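GH62 hydrolase (Scytalidium thermophilum, PDB 4PVA) probably hydrolyses alpha-L-arabinofuranosyl side groups from arabinoxylan, as a family 62 glycoside hydrolase of lignocellulose breakdown. Local coordinates at residues L32-K36 against P334-G338; G55-A61 against Y73-F79; V105-P110 against R300-Q305. One frame throughout, in Å; residues are numbered along the deposited sequence.

Contact 1: L32-K36 against P334-G338; sequences LVFPK and PWRLG
The F34 ring carries R336 on one face: CD of R336 sits 3.9 Å from the F34 ring centroid, 29° off the ring normal, which meets the criterion for a CH-pi contact. The guanidinium beyond it is inclined to the ring by 48°, so the two planes do not stack. One guanidinium face takes CD of P35, 3.3 Å from R336 NH1; the other is covered by P334 O. In the guanidinium plane, R336 NH1 donates to W335 O at 2.9 Å, and the same nitrogen also bonds A43 O, fixing the group's rotation. The bend in the arginine chain (chi2 -72°) swings it back beside F34 and P35. Were an alanine here, W335 O and A43 O would probably lose their NH1 donor, and F34 and P35 their cover. Away from the arginine, V33 and L337 point the same way and touch through CB to CB at 4.0 Å, both also packing on F74. Backbone bonds set the register: L337 N gives to V33 O (3.1 Å), while L337 O accepts from L32 N at 2.7 Å and from V33 N at 3.3 Å. Two successive residues facing one is the signature of a classic beta bulge, here joining the chain that follows strand 26-28 to strand 336-341, as expected where N- and C-terminal strands share a blade of the five-bladed propeller known for this family.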
loop_
_atom_site.group_PDB
_atom_site.type_symbol
_atom_site.label_atom_id
_atom_site.label_comp_id
_atom_site.label_asym_id
_atom_site.label_seq_id
_atom_site.Cartn_x
_atom_site.Cartn_y
_atom_site.Cartn_z
ATOM N N LEU A 32 -5.205 16.601 2.136
ATOM C CA LEU A 32 -3.880 17.170 2.276
ATOM C C LEU A 32 -3.104 17.331 0.980
ATOM O O LEU A 32 -2.209 18.203 0.908
ATOM C CB LEU A 32 -3.024 16.305 3.189
ATOM C CG LEU A 32 -3.481 16.137 4.628
ATOM C CD1 LEU A 32 -2.528 15.192 5.366
ATOM C CD2 LEU A 32 -3.570 17.450 5.356
ATOM N N VAL A 33 -3.373 16.500 -0.019
ATOM C CA VAL A 33 -2.637 16.555 -1.282
ATOM C C VAL A 33 -3.584 16.434 -2.460
ATOM O O VAL A 33 -4.336 15.451 -2.556
ATOM C CB VAL A 33 -1.533 15.492 -1.381
ATOM C CG1 VAL A 33 -0.747 15.676 -2.678
ATOM C CG2 VAL A 33 -0.597 15.561 -0.205
ATOM N N PHE A 34 -3.548 17.466 -3.308
ATOM C CA PHE A 34 -4.365 17.610 -4.495
ATOM C C PHE A 34 -3.479 17.476 -5.740
ATOM O O PHE A 34 -2.283 17.709 -5.690
ATOM C CB PHE A 34 -5.016 19.022 -4.547
ATOM C CG PHE A 34 -6.095 19.241 -3.544
ATOM C CD1 PHE A 34 -5.806 19.348 -2.178
ATOM C CD2 PHE A 34 -7.407 19.354 -3.948
ATOM C CE1 PHE A 34 -6.816 19.576 -1.262
ATOM C CE2 PHE A 34 -8.416 19.561 -3.032
ATOM C CZ PHE A 34 -8.123 19.649 -1.694
ATOM N N PRO A 35 -4.079 17.137 -6.881
ATOM C CA PRO A 35 -3.354 17.278 -8.126
ATOM C C PRO A 35 -2.910 18.725 -8.351
ATOM O O PRO A 35 -3.574 19.663 -7.894
ATOM C CB PRO A 35 -4.392 16.933 -9.179
ATOM C CG PRO A 35 -5.466 16.245 -8.502
ATOM C CD PRO A 35 -5.460 16.717 -7.088
ATOM N N LYS A 36 -1.820 18.896 -9.080
ATOM C CA LYS A 36 -1.352 20.220 -9.409
ATOM C C LYS A 36 -2.232 20.782 -10.517
ATOM O O LYS A 36 -2.821 20.052 -11.314
ATOM C CB LYS A 36 0.099 20.193 -9.857
ATOM C CG LYS A 36 1.077 19.615 -8.866
ATOM C CD LYS A 36 1.034 20.337 -7.531
ATOM C CE LYS A 36 2.055 19.764 -6.569
ATOM N NZ LYS A 36 1.965 20.346 -5.200
ATOM N N PRO A 334 -11.937 12.371 -8.434
ATOM C CA PRO A 334 -11.068 13.368 -7.807
ATOM C C PRO A 334 -10.538 12.901 -6.425
ATOM O O PRO A 334 -10.794 13.496 -5.384
ATOM C CB PRO A 334 -11.981 14.580 -7.689
ATOM C CG PRO A 334 -13.331 13.994 -7.507
ATOM C CD PRO A 334 -13.343 12.776 -8.395
ATOM N N TRP A 335 -9.762 11.842 -6.439
ATOM C CA TRP A 335 -9.101 11.358 -5.230
ATOM C C TRP A 335 -8.098 12.376 -4.725
ATOM O O TRP A 335 -7.404 13.042 -5.509
ATOM C CB TRP A 335 -8.375 10.029 -5.461
ATOM C CG TRP A 335 -9.222 8.880 -5.852
ATOM C CD1 TRP A 335 -9.434 8.411 -7.113
ATOM C CD2 TRP A 335 -9.957 7.992 -4.974
ATOM N NE1 TRP A 335 -10.271 7.303 -7.084
ATOM C CE2 TRP A 335 -10.584 7.027 -5.779
ATOM C CE3 TRP A 335 -10.145 7.929 -3.590
ATOM C CZ2 TRP A 335 -11.366 5.995 -5.249
ATOM C CZ3 TRP A 335 -10.927 6.920 -3.076
ATOM C CH2 TRP A 335 -11.529 5.975 -3.899
ATOM N N ARG A 336 -8.033 12.512 -3.410
ATOM C CA ARG A 336 -7.037 13.319 -2.749
ATOM C C ARG A 336 -6.407 12.472 -1.640
ATOM O O ARG A 336 -7.035 11.530 -1.159
ATOM C CB ARG A 336 -7.682 14.572 -2.096
ATOM C CG ARG A 336 -8.762 15.290 -2.930
ATOM C CD ARG A 336 -8.079 15.954 -4.020
ATOM N NE ARG A 336 -8.971 16.692 -4.915
ATOM C CZ ARG A 336 -9.070 16.434 -6.209
ATOM N NH1 ARG A 336 -8.431 15.410 -6.753
ATOM N NH2 ARG A 336 -9.797 17.267 -6.978
ATOM N N LEU A 337 -5.196 12.784 -1.210
ATOM C CA LEU A 337 -4.596 12.113 -0.050
ATOM C C LEU A 337 -4.980 12.786 1.250
ATOM O O LEU A 337 -5.013 14.015 1.327
ATOM C CB LEU A 337 -3.077 12.079 -0.121
ATOM C CG LEU A 337 -2.481 11.553 -1.425
ATOM C CD1 LEU A 337 -0.971 11.535 -1.328
ATOM C CD2 LEU A 337 -3.016 10.164 -1.767
ATOM N N GLY A 338 -5.264 11.970 2.249
ATOM C CA GLY A 338 -5.484 12.461 3.597
ATOM C C GLY A 338 -4.759 11.582 4.582
ATOM O O GLY A 338 -4.132 10.601 4.214
#

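Contact 2: G55-A61 against Y73-F79; sequences GTYHVFA and YFNFTDF
Y57 and F76, H58 and N75, V59 and F74, F60 and Y73 are the paired residues of a beta hairpin, strands 56-65 and 68-76, in a four-stranded antiparallel blade of the propeller; the strand axes run at 162° to one another. Two hydrogen-bonded pairs carry the backbone, Y57 with F76 and V59 with F74, each making both reciprocal N-H to O bonds; V59 N to F74 O measures 2.9 Å.

Aromatic contacts form two clusters. Among Y57, F76 and F79, CB of Y57 lies over the F76 ring, 3.8 Å from its centroid, whereas the two rings are nearly parallel but so far displaced that they scarcely overlap. The F79 side chain comes across Y57 with its ring plane oblique, its CZ 3.6 Å from Y57 CE1. F76 reaches this place because its CG stands between the backbone N and carbonyl carbon (chi1 58°), turning the ring toward the neighbouring strand. In the second cluster, H58, F60 and Y73, CD1 of Y73 rests over the F60 ring, 3.5 Å from F60 CZ, with the planes oblique. Outside the clusters, V59 CB lies over a face of F74, a second CH-pi contact.

The second cluster also has a polar side: H58 ND1 and Y73 OH are hydrogen-bonded at 2.7 Å, and N75 ND2 donates to the same hydroxyl in a nearly straight bond (170°), so two neighbours hold it. At the open end of the hairpin, one water donates to both G55 O and T77 O, 2.7 Å from each.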
loop_
_atom_site.group_PDB
_atom_site.type_symbol
_atom_site.label_atom_id
_atom_site.label_comp_id
_atom_site.label_asym_id
_atom_site.label_seq_id
_atom_site.Cartn_x
_atom_site.Cartn_y
_atom_site.Cartn_z
ATOM N N GLY A 55 12.684 13.702 10.299
ATOM C CA GLY A 55 11.710 14.771 10.229
ATOM C C GLY A 55 11.159 15.082 8.847
ATOM O O GLY A 55 10.269 15.926 8.735
ATOM N N THR A 56 11.619 14.372 7.820
ATOM C CA THR A 56 11.090 14.557 6.482
ATOM C C THR A 56 10.259 13.349 6.058
ATOM O O THR A 56 10.703 12.204 6.149
ATOM C CB THR A 56 12.197 14.772 5.465
ATOM O OG1 THR A 56 12.939 15.953 5.813
ATOM C CG2 THR A 56 11.649 14.964 4.059
ATOM N N TYR A 57 9.045 13.667 5.620
ATOM C CA TYR A 57 8.131 12.670 5.014
ATOM C C TYR A 57 8.408 12.553 3.528
ATOM O O TYR A 57 8.450 13.553 2.821
ATOM C CB TYR A 57 6.677 13.079 5.217
ATOM C CG TYR A 57 6.277 13.194 6.647
ATOM C CD1 TYR A 57 5.810 12.097 7.355
ATOM C CD2 TYR A 57 6.372 14.418 7.338
ATOM C CE1 TYR A 57 5.445 12.224 8.693
ATOM C CE2 TYR A 57 5.980 14.526 8.646
ATOM C CZ TYR A 57 5.566 13.448 9.307
ATOM O OH TYR A 57 5.184 13.636 10.632
ATOM N N HIS A 58 8.628 11.313 3.103
ATOM C CA HIS A 58 8.888 10.972 1.718
ATOM C C HIS A 58 7.708 10.150 1.212
ATOM O O HIS A 58 7.436 9.107 1.764
ATOM C CB HIS A 58 10.143 10.130 1.618
ATOM C CG HIS A 58 11.382 10.842 2.063
ATOM N ND1 HIS A 58 12.158 11.573 1.200
ATOM C CD2 HIS A 58 11.967 10.934 3.282
ATOM C CE1 HIS A 58 13.175 12.088 1.864
ATOM N NE2 HIS A 58 13.091 11.718 3.123
ATOM N N VAL A 59 7.019 10.663 0.203
ATOM C CA VAL A 59 5.803 10.047 -0.306
ATOM C C VAL A 59 5.922 9.716 -1.784
ATOM O O VAL A 59 6.425 10.506 -2.574
ATOM C CB VAL A 59 4.577 10.954 -0.079
ATOM C CG1 VAL A 59 3.293 10.276 -0.565
ATOM C CG2 VAL A 59 4.455 11.316 1.393
ATOM N N PHE A 60 5.467 8.513 -2.148
ATOM C CA PHE A 60 5.252 8.141 -3.543
ATOM C C PHE A 60 3.773 7.891 -3.695
ATOM O O PHE A 60 3.143 7.291 -2.814
ATOM C CB PHE A 60 6.049 6.892 -3.935
ATOM C CG PHE A 60 7.552 7.037 -3.753
ATOM C CD1 PHE A 60 8.113 6.985 -2.477
ATOM C CD2 PHE A 60 8.382 7.245 -4.831
ATOM C CE1 PHE A 60 9.473 7.143 -2.289
ATOM C CE2 PHE A 60 9.750 7.367 -4.646
ATOM C CZ PHE A 60 10.274 7.313 -3.375
ATOM N N ALA A 61 3.182 8.359 -4.775
ATOM C CA ALA A 61 1.768 8.222 -5.057
ATOM C C ALA A 61 1.543 8.058 -6.548
ATOM O O ALA A 61 2.458 8.322 -7.350
ATOM C CB ALA A 61 0.990 9.434 -4.537
ATOM N N TYR A 73 6.859 11.455 -6.824
ATOM C CA TYR A 73 7.519 11.527 -5.550
ATOM C C TYR A 73 7.440 12.972 -5.031
ATOM O O TYR A 73 7.632 13.918 -5.807
ATOM C CB TYR A 73 8.982 11.098 -5.684
ATOM C CG TYR A 73 9.832 11.494 -4.510
ATOM C CD1 TYR A 73 9.807 10.767 -3.331
ATOM C CD2 TYR A 73 10.630 12.631 -4.571
ATOM C CE1 TYR A 73 10.567 11.131 -2.240
ATOM C CE2 TYR A 73 11.388 13.025 -3.481
ATOM C CZ TYR A 73 11.367 12.287 -2.321
ATOM O OH TYR A 73 12.135 12.711 -1.245
ATOM N N PHE A 74 7.257 13.130 -3.733
ATOM C CA PHE A 74 7.391 14.425 -3.102
ATOM C C PHE A 74 7.759 14.248 -1.630
ATOM O O PHE A 74 7.566 13.182 -1.049
ATOM C CB PHE A 74 6.125 15.265 -3.286
ATOM C CG PHE A 74 4.861 14.642 -2.763
ATOM C CD1 PHE A 74 4.186 13.660 -3.488
ATOM C CD2 PHE A 74 4.322 15.051 -1.561
ATOM C CE1 PHE A 74 3.005 13.126 -3.007
ATOM C CE2 PHE A 74 3.140 14.494 -1.074
ATOM C CZ PHE A 74 2.487 13.532 -1.807
ATOM N N ASN A 75 8.258 15.328 -1.015
ATOM C CA ASN A 75 8.576 15.310 0.384
ATOM C C ASN A 75 8.117 16.601 1.043
ATOM O O ASN A 75 7.828 17.587 0.358
ATOM C CB ASN A 75 10.059 15.005 0.640
ATOM C CG ASN A 75 10.989 16.056 0.048
ATOM O OD1 ASN A 75 10.911 17.244 0.389
ATOM N ND2 ASN A 75 11.871 15.636 -0.810
ATOM N N PHE A 76 8.018 16.552 2.359
ATOM C CA PHE A 76 7.570 17.694 3.155
ATOM C C PHE A 76 7.928 17.409 4.601
ATOM O O PHE A 76 8.234 16.275 4.972
ATOM C CB PHE A 76 6.056 17.930 2.970
ATOM C CG PHE A 76 5.187 16.731 3.341
ATOM C CD1 PHE A 76 4.768 16.532 4.650
ATOM C CD2 PHE A 76 4.797 15.807 2.386
ATOM C CE1 PHE A 76 3.983 15.438 5.000
ATOM C CE2 PHE A 76 4.000 14.722 2.749
ATOM C CZ PHE A 76 3.613 14.539 4.043
ATOM N N THR A 77 7.851 18.432 5.445
ATOM C CA THR A 77 8.047 18.277 6.867
ATOM C C THR A 77 6.795 18.510 7.696
ATOM O O THR A 77 6.777 18.131 8.847
ATOM C CB THR A 77 9.139 19.247 7.389
ATOM O OG1 THR A 77 8.772 20.611 7.110
ATOM C CG2 THR A 77 10.450 18.951 6.720
ATOM N N ASP A 78 5.787 19.085 7.098
ATOM C CA ASP A 78 4.576 19.498 7.798
ATOM C C ASP A 78 3.357 19.121 6.966
ATOM O O ASP A 78 3.198 19.572 5.878
ATOM C CB ASP A 78 4.684 21.028 7.985
ATOM C CG ASP A 78 3.516 21.663 8.689
ATOM O OD1 ASP A 78 2.399 21.181 8.693
ATOM O OD2 ASP A 78 3.795 22.759 9.212
ATOM N N PHE A 79 2.473 18.286 7.536
ATOM C CA PHE A 79 1.320 17.814 6.804
ATOM C C PHE A 79 0.503 18.935 6.198
ATOM O O PHE A 79 -0.029 18.791 5.103
ATOM C CB PHE A 79 0.399 16.966 7.650
ATOM C CG PHE A 79 0.953 15.616 7.988
ATOM C CD1 PHE A 79 1.099 14.657 7.001
ATOM C CD2 PHE A 79 1.313 15.308 9.279
ATOM C CE1 PHE A 79 1.633 13.427 7.321
ATOM C CE2 PHE A 79 1.811 14.059 9.605
ATOM C CZ PHE A 79 1.992 13.125 8.611
HETATM O O HOH W 1 8.541 16.945 10.468
#

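Contact 3: V105-P110 against R300-Q305; sequences VFYFEP and RTLTDQ
Q305 folds back on itself (chi1 70°, chi2 -81°), which carries OE1 to E109 N across the contact at 3.0 Å; the donor stands above the amide carbonyl plane. R300 is bent at chi3 (-78°), and that turn presents its guanidinium end-on to V105. NH2 and NH1 of R300 both donate to V105 O, at 2.8 and 2.9 Å, with the oxygen close to the guanidinium plane, so one carbonyl is gripped by two nitrogens. NH2 also forms a salt bridge with E297. Between these points the backbones meet where Y107 N donates to T303 O at 2.8 Å in an almost straight bond.

Q305 CB rests against two phenylalanine rings, both met obliquely, 3.7 Å from F108 CD1 and 3.9 Å from F106 CD1. NE2 of Q305 donates to a water, which in turn donates to E109 OE1, while the other carboxylate oxygen, OE2, pairs with K112.

Segment 105-110 forms the end of strand 101-108 and the turn toward strand 113-119. Segment 300-305 crosses the end of this middle blade, from the blade of strand 44-53, where R300 bonds the backbone of A50 and L52, to that of strand 162-168, where Q305 bonds C168.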
loop_
_atom_site.group_PDB
_atom_site.type_symbol
_atom_site.label_atom_id
_atom_site.label_comp_id
_atom_site.label_asym_id
_atom_site.label_seq_id
_atom_site.Cartn_x
_atom_site.Cartn_y
_atom_site.Cartn_z
ATOM N N VAL A 105 7.191 1.556 -0.910
ATOM C CA VAL A 105 8.629 1.858 -0.787
ATOM C C VAL A 105 9.214 1.292 0.493
ATOM O O VAL A 105 8.617 1.407 1.555
ATOM C CB VAL A 105 8.911 3.380 -0.872
ATOM C CG1 VAL A 105 8.477 4.166 0.340
ATOM C CG2 VAL A 105 10.387 3.593 -1.173
ATOM N N PHE A 106 10.411 0.723 0.418
ATOM C CA PHE A 106 11.135 0.268 1.588
ATOM C C PHE A 106 12.615 0.186 1.260
ATOM O O PHE A 106 12.999 0.173 0.083
ATOM C CB PHE A 106 10.619 -1.088 2.122
ATOM C CG PHE A 106 10.646 -2.181 1.104
ATOM C CD1 PHE A 106 11.792 -2.955 0.887
ATOM C CD2 PHE A 106 9.544 -2.396 0.276
ATOM C CE1 PHE A 106 11.808 -3.932 -0.093
ATOM C CE2 PHE A 106 9.562 -3.345 -0.704
ATOM C CZ PHE A 106 10.699 -4.115 -0.896
ATOM N N TYR A 107 13.434 0.152 2.309
ATOM C CA TYR A 107 14.893 0.037 2.177
ATOM C C TYR A 107 15.300 -1.400 2.369
ATOM O O TYR A 107 15.067 -2.002 3.413
ATOM C CB TYR A 107 15.556 0.908 3.228
ATOM C CG TYR A 107 17.058 1.077 3.047
ATOM C CD1 TYR A 107 17.581 1.778 1.977
ATOM C CD2 TYR A 107 17.927 0.531 3.966
ATOM C CE1 TYR A 107 18.962 1.939 1.841
ATOM C CE2 TYR A 107 19.288 0.678 3.815
ATOM C CZ TYR A 107 19.763 1.372 2.784
ATOM O OH TYR A 107 21.142 1.558 2.637
ATOM N N PHE A 108 15.889 -1.981 1.322
ATOM C CA PHE A 108 16.319 -3.348 1.361
ATOM C C PHE A 108 17.769 -3.280 1.866
ATOM O O PHE A 108 18.721 -3.139 1.075
ATOM C CB PHE A 108 16.220 -4.066 -0.006
ATOM C CG PHE A 108 16.399 -5.545 0.111
ATOM C CD1 PHE A 108 15.381 -6.347 0.556
ATOM C CD2 PHE A 108 17.606 -6.144 -0.254
ATOM C CE1 PHE A 108 15.549 -7.708 0.702
ATOM C CE2 PHE A 108 17.779 -7.501 -0.098
ATOM C CZ PHE A 108 16.761 -8.292 0.357
ATOM N N GLU A 109 17.939 -3.430 3.171
ATOM C CA GLU A 109 19.217 -3.125 3.828
ATOM C C GLU A 109 20.371 -3.964 3.277
ATOM O O GLU A 109 21.467 -3.417 3.070
ATOM C CB GLU A 109 19.073 -3.229 5.352
ATOM C CG GLU A 109 20.347 -2.899 6.138
ATOM C CD GLU A 109 21.348 -4.043 6.126
ATOM O OE1 GLU A 109 20.948 -5.225 6.038
ATOM O OE2 GLU A 109 22.562 -3.759 6.187
ATOM N N PRO A 110 20.161 -5.268 3.012
ATOM C CA PRO A 110 21.310 -6.018 2.470
ATOM C C PRO A 110 21.864 -5.481 1.142
ATOM O O PRO A 110 23.059 -5.758 0.841
ATOM C CB PRO A 110 20.753 -7.437 2.316
ATOM C CG PRO A 110 19.644 -7.522 3.317
ATOM C CD PRO A 110 19.036 -6.151 3.359
ATOM N N ARG A 300 5.960 4.832 7.731
ATOM C CA ARG A 300 6.925 4.039 8.480
ATOM C C ARG A 300 8.189 4.844 8.846
ATOM O O ARG A 300 8.769 5.533 8.016
ATOM C CB ARG A 300 7.285 2.792 7.683
ATOM C CG ARG A 300 6.211 1.735 7.754
ATOM C CD ARG A 300 6.447 0.627 6.741
ATOM N NE ARG A 300 6.053 1.019 5.383
ATOM C CZ ARG A 300 6.874 1.237 4.348
ATOM N NH1 ARG A 300 8.186 0.990 4.430
ATOM N NH2 ARG A 300 6.351 1.622 3.207
ATOM N N THR A 301 8.641 4.694 10.092
ATOM C CA THR A 301 9.962 5.154 10.539
ATOM C C THR A 301 10.987 4.048 10.568
ATOM O O THR A 301 12.192 4.345 10.533
ATOM C CB THR A 301 9.882 5.773 11.956
ATOM O OG1 THR A 301 9.272 4.825 12.833
ATOM C CG2 THR A 301 9.070 7.036 11.905
ATOM N N LEU A 302 10.557 2.806 10.664
ATOM C CA LEU A 302 11.427 1.635 10.576
ATOM C C LEU A 302 11.297 1.229 9.126
ATOM O O LEU A 302 10.341 0.549 8.735
ATOM C CB LEU A 302 10.971 0.555 11.566
ATOM C CG LEU A 302 10.910 1.033 13.021
ATOM C CD1 LEU A 302 10.307 -0.050 13.874
ATOM C CD2 LEU A 302 12.291 1.398 13.545
ATOM N N THR A 303 12.228 1.670 8.308
ATOM C CA THR A 303 12.014 1.705 6.861
ATOM C C THR A 303 12.473 0.485 6.081
ATOM O O THR A 303 12.288 0.466 4.870
ATOM C CB THR A 303 12.706 2.919 6.247
ATOM O OG1 THR A 303 14.107 2.827 6.511
ATOM C CG2 THR A 303 12.163 4.186 6.827
ATOM N N ASP A 304 12.974 -0.538 6.766
ATOM C CA ASP A 304 13.586 -1.661 6.080
ATOM C C ASP A 304 12.562 -2.692 5.577
ATOM O O ASP A 304 11.326 -2.514 5.725
ATOM C CB ASP A 304 14.716 -2.295 6.896
ATOM C CG ASP A 304 14.290 -3.260 7.932
ATOM O OD1 ASP A 304 13.093 -3.572 8.094
ATOM O OD2 ASP A 304 15.172 -3.736 8.698
ATOM N N GLN A 305 13.045 -3.782 5.005
ATOM C CA GLN A 305 12.238 -4.738 4.286
ATOM C C GLN A 305 11.379 -5.620 5.157
ATOM O O GLN A 305 10.655 -6.434 4.627
ATOM C CB GLN A 305 13.168 -5.602 3.399
ATOM C CG GLN A 305 14.061 -6.571 4.170
ATOM C CD GLN A 305 15.328 -5.969 4.758
ATOM O OE1 GLN A 305 15.691 -4.847 4.504
ATOM N NE2 GLN A 305 15.976 -6.764 5.553
HETATM O O HOH W 2 18.570 -6.268 7.038
#

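Contact 2 lies between the other two and touches both. V33 CG1 and L337 CD1 of contact 1 each approach F74 CZ at 4.0 Å, making that ring the shared wall between the bulge and the hairpin, and L32 CD2 meets F79 O at 3.8 Å. On the other side, F60 CE1 packs against V105 CG2 of contact 3, again at 3.8 Å. Contacts 1 and 3 do not touch: their centres are 25 Å apart and their nearest atoms about 12 Å. A bound phosphate, probably from the crystallisation liquor, lies about 5 Å from the W335 side chain at contact 1; it does not by itself locate the arabinose site.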